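Local coordinates for protein putative tryptophan halogenase (Xanthomonas campestris pv. campestris, PDB 6Y1W) that probably acts as a flavin-dependent halogenase, using reduced FAD to halogenate an aromatic substrate, at residues 326-331 with 375-380. Sequence-based numbering, arbitrary orientation.
Sequences HRVWEK and AEYNRQ
The short edge strand 329-330 of the Rossmann-type sheet, the probable FAD-binding part of the fold, is tied to helix 371-397 by the side-chain amide of Asn378, which engages both backbone polar groups of Trp329. Asn378 ND2 donates an almost straight bond (173°) to Trp329 O at 2.9 Å, with the acceptor in the amide plane, while Asn378 OD1 receives Trp329 N at 2.8 Å on a lone pair. These two bonds, one to each end of the amide, hold its rotation, and Val328 N adds a weak, bent bond to the same OD1.

Beside this polar clamp the two aromatic residues meet in a T-shaped stack. The Trp329 edge points CE3 onto the face of Tyr377, 3.5 Å from its CG, with the planes 84° apart. CG of Tyr377 is anti to its backbone N (chi1 -175°), which, with CB pointing toward the strand, lays the tyrosine face against Trp329 CE3. At the edge of the tyrosine ring, Val328 CG2 packs 3.5 Å from Tyr377 CE1. Tyr377 OH bonds to Gly357 O, joining helix 350-363 to the cluster. Such side-chain amide pairing with the N-H and C=O of a single strand residue, backed by an edge-to-face aromatic pair, here docks a helix against the border strand of a Rossmann-type sheet.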
ATOM      1  N   HIS A 326     -17.653  13.250  -9.329  1.00 18.40           N
ATOM      2  CA  HIS A 326     -16.659  14.077  -8.636  1.00 20.55           C
ATOM      3  C   HIS A 326     -16.535  13.698  -7.171  1.00 19.44           C
ATOM      4  O   HIS A 326     -15.434  13.730  -6.600  1.00 21.99           O
ATOM      5  CB  HIS A 326     -17.011  15.556  -8.751  1.00 19.55           C
ATOM      6  CG  HIS A 326     -16.742  16.108 -10.107  1.00 23.52           C
ATOM      7  ND1 HIS A 326     -15.525  15.947 -10.737  1.00 25.85           N
ATOM      8  CD2 HIS A 326     -17.535  16.782 -10.968  1.00 24.55           C
ATOM      9  CE1 HIS A 326     -15.576  16.526 -11.925  1.00 28.09           C
ATOM     10  NE2 HIS A 326     -16.784  17.038 -12.091  1.00 23.54           N
ATOM     11  N   ARG A 327     -17.664  13.417  -6.522  1.00 19.49           N
ATOM     12  CA  ARG A 327     -17.662  12.892  -5.170  1.00 18.23           C
ATOM     13  C   ARG A 327     -18.616  11.711  -5.161  1.00 16.14           C
ATOM     14  O   ARG A 327     -19.701  11.801  -5.732  1.00 20.74           O
ATOM     15  CB  ARG A 327     -18.103  13.984  -4.165  1.00 20.48           C
ATOM     16  CG  ARG A 327     -17.143  15.158  -4.150  1.00 28.15           C
ATOM     17  CD  ARG A 327     -17.659  16.325  -3.301  1.00 35.81           C
ATOM     18  NE  ARG A 327     -18.944  16.844  -3.748  1.00 34.04           N
ATOM     19  CZ  ARG A 327     -19.134  17.548  -4.863  1.00 30.35           C
ATOM     20  NH1 ARG A 327     -18.104  17.819  -5.670  1.00 40.49           N
ATOM     21  NH2 ARG A 327     -20.349  17.981  -5.173  1.00 39.41           N
ATOM     22  N   VAL A 328     -18.186  10.589  -4.595  1.00 16.35           N
ATOM     23  CA  VAL A 328     -19.102   9.451  -4.580  1.00 15.31           C
ATOM     24  C   VAL A 328     -19.962   9.443  -3.326  1.00 16.66           C
ATOM     25  O   VAL A 328     -21.055   8.860  -3.353  1.00 19.07           O
ATOM     26  CB  VAL A 328     -18.338   8.127  -4.741  1.00 19.10           C
ATOM     27  CG1 VAL A 328     -17.828   8.040  -6.175  1.00 20.39           C
ATOM     28  CG2 VAL A 328     -17.171   8.031  -3.796  1.00 19.73           C
ATOM     29  N   TRP A 329     -19.532  10.131  -2.269  1.00 17.00           N
ATOM     30  CA  TRP A 329     -20.327  10.289  -1.058  1.00 16.79           C
ATOM     31  C   TRP A 329     -20.612  11.779  -0.943  1.00 18.22           C
ATOM     32  O   TRP A 329     -19.679  12.582  -0.822  1.00 18.76           O
ATOM     33  CB  TRP A 329     -19.567   9.794   0.169  1.00 18.35           C
ATOM     34  CG  TRP A 329     -20.399   9.722   1.451  1.00 15.94           C
ATOM     35  CD1 TRP A 329     -21.545  10.395   1.739  1.00 18.66           C
ATOM     36  CD2 TRP A 329     -20.110   8.905   2.575  1.00 15.80           C
ATOM     37  NE1 TRP A 329     -21.990  10.055   3.002  1.00 17.94           N
ATOM     38  CE2 TRP A 329     -21.122   9.154   3.545  1.00 14.11           C
ATOM     39  CE3 TRP A 329     -19.092   8.005   2.874  1.00 17.24           C
ATOM     40  CZ2 TRP A 329     -21.156   8.506   4.762  1.00 14.59           C
ATOM     41  CZ3 TRP A 329     -19.105   7.363   4.130  1.00 18.74           C
ATOM     42  CH2 TRP A 329     -20.135   7.638   5.056  1.00 19.88           C
ATOM     43  N   GLU A 330     -21.887  12.134  -1.003  1.00 15.94           N
ATOM     44  CA  GLU A 330     -22.305  13.537  -0.907  1.00 15.68           C
ATOM     45  C   GLU A 330     -23.422  13.581   0.120  1.00 19.18           C
ATOM     46  O   GLU A 330     -24.427  12.887  -0.046  1.00 17.79           O
ATOM     47  CB  GLU A 330     -22.770  14.046  -2.278  1.00 18.34           C
ATOM     48  CG  GLU A 330     -23.418  15.422  -2.275  1.00 21.38           C
ATOM     49  CD  GLU A 330     -22.399  16.515  -2.340  1.00 32.24           C
ATOM     50  OE1 GLU A 330     -21.189  16.201  -2.327  1.00 24.93           O
ATOM     51  OE2 GLU A 330     -22.813  17.691  -2.391  1.00 43.89           O
ATOM     52  N   LYS A 331     -23.241  14.394   1.173  1.00 21.82           N
ATOM     53  CA  LYS A 331     -24.236  14.479   2.246  1.00 17.38           C
ATOM     54  C   LYS A 331     -24.534  13.065   2.753  1.00 17.43           C
ATOM     55  O   LYS A 331     -23.618  12.384   3.194  1.00 19.33           O
ATOM     56  CB  LYS A 331     -25.500  15.192   1.773  1.00 19.20           C
ATOM     57  CG  LYS A 331     -25.222  16.624   1.200  1.00 22.76           C
ATOM     58  CD  LYS A 331     -26.486  17.483   1.105  1.00 26.07           C
ATOM     59  CE  LYS A 331     -26.146  18.929   0.697  1.00 32.27           C
ATOM     60  NZ  LYS A 331     -24.921  19.353   1.397  1.00 43.07           N
ATOM     61  N   ALA A 375     -14.990  12.896   3.467  1.00 20.99           N
ATOM     62  CA  ALA A 375     -13.809  13.345   2.733  1.00 20.85           C
ATOM     63  C   ALA A 375     -12.800  12.220   2.537  1.00 23.14           C
ATOM     64  O   ALA A 375     -12.194  12.100   1.464  1.00 23.95           O
ATOM     65  CB  ALA A 375     -13.163  14.523   3.482  1.00 26.18           C
ATOM     66  N   GLU A 376     -12.569  11.413   3.572  1.00 21.83           N
ATOM     67  CA  GLU A 376     -11.640  10.299   3.463  1.00 18.49           C
ATOM     68  C   GLU A 376     -12.158   9.279   2.452  1.00 18.36           C
ATOM     69  O   GLU A 376     -11.396   8.792   1.603  1.00 20.82           O
ATOM     70  CB  GLU A 376     -11.437   9.664   4.831  1.00 19.58           C
ATOM     71  CG  GLU A 376     -10.645   8.350   4.874  1.00 20.68           C
ATOM     72  CD  GLU A 376      -9.164   8.491   4.559  1.00 38.36           C
ATOM     73  OE1 GLU A 376      -8.614   9.589   4.750  1.00 36.82           O
ATOM     74  OE2 GLU A 376      -8.550   7.491   4.110  1.00 37.72           O
ATOM     75  N   TYR A 377     -13.463   8.989   2.518  1.00 17.43           N
ATOM     76  CA  TYR A 377     -14.066   8.035   1.595  1.00 17.37           C
ATOM     77  C   TYR A 377     -13.869   8.478   0.152  1.00 19.45           C
ATOM     78  O   TYR A 377     -13.409   7.696  -0.689  1.00 16.35           O
ATOM     79  CB  TYR A 377     -15.553   7.873   1.934  1.00 14.56           C
ATOM     80  CG  TYR A 377     -16.281   6.795   1.122  1.00 16.57           C
ATOM     81  CD1 TYR A 377     -16.746   7.060  -0.148  1.00 16.19           C
ATOM     82  CD2 TYR A 377     -16.497   5.532   1.656  1.00 16.39           C
ATOM     83  CE1 TYR A 377     -17.392   6.077  -0.904  1.00 17.48           C
ATOM     84  CE2 TYR A 377     -17.165   4.524   0.887  1.00 15.52           C
ATOM     85  CZ  TYR A 377     -17.618   4.836  -0.376  1.00 18.70           C
ATOM     86  OH  TYR A 377     -18.267   3.892  -1.156  1.00 17.52           O
ATOM     87  N   ASN A 378     -14.175   9.744  -0.132  1.00 15.24           N
ATOM     88  CA  ASN A 378     -14.068  10.265  -1.497  1.00 17.85           C
ATOM     89  C   ASN A 378     -12.632  10.263  -1.962  1.00 18.80           C
ATOM     90  O   ASN A 378     -12.360   9.960  -3.126  1.00 17.99           O
ATOM     91  CB  ASN A 378     -14.645  11.678  -1.557  1.00 18.20           C
ATOM     92  CG  ASN A 378     -16.137  11.661  -1.514  1.00 18.93           C
ATOM     93  OD1 ASN A 378     -16.765  10.693  -1.989  1.00 20.04           O
ATOM     94  ND2 ASN A 378     -16.741  12.707  -0.935  1.00 19.90           N
ATOM     95  N   ARG A 379     -11.695  10.576  -1.064  1.00 18.56           N
ATOM     96  CA  ARG A 379     -10.277  10.606  -1.455  1.00 20.35           C
ATOM     97  C   ARG A 379      -9.790   9.231  -1.897  1.00 20.71           C
ATOM     98  O   ARG A 379      -9.084   9.094  -2.911  1.00 20.57           O
ATOM     99  CB  ARG A 379      -9.436  11.115  -0.287  1.00 22.55           C
ATOM    100  CG  ARG A 379      -8.022  11.492  -0.671  1.00 34.27           C
ATOM    101  CD  ARG A 379      -7.125  11.519   0.566  1.00 38.40           C
ATOM    102  NE  ARG A 379      -6.522  10.211   0.766  1.00 51.83           N
ATOM    103  CZ  ARG A 379      -6.663   9.508   1.877  1.00 38.21           C
ATOM    104  NH1 ARG A 379      -7.368  10.013   2.867  1.00 52.74           N
ATOM    105  NH2 ARG A 379      -6.103   8.308   1.996  1.00 39.40           N
ATOM    106  N   GLN A 380     -10.134   8.202  -1.123  1.00 17.95           N
ATOM    107  CA  GLN A 380      -9.732   6.845  -1.459  1.00 19.19           C
ATOM    108  C   GLN A 380     -10.386   6.411  -2.756  1.00 18.40           C
ATOM    109  O   GLN A 380      -9.726   5.826  -3.622  1.00 17.49           O
ATOM    110  CB  GLN A 380     -10.112   5.888  -0.328  1.00 18.78           C
ATOM    111  CG  GLN A 380      -9.370   6.063   0.990  1.00 22.44           C
ATOM    112  CD  GLN A 380      -9.669   4.909   1.938  1.00 34.07           C
ATOM    113  OE1 GLN A 380     -10.027   3.801   1.498  1.00 35.89           O
ATOM    114  NE2 GLN A 380      -9.532   5.151   3.238  1.00 34.59           N
TER
HETATM  115  O   HOH W   1     -14.711  10.724  -5.022  1.00 21.82           O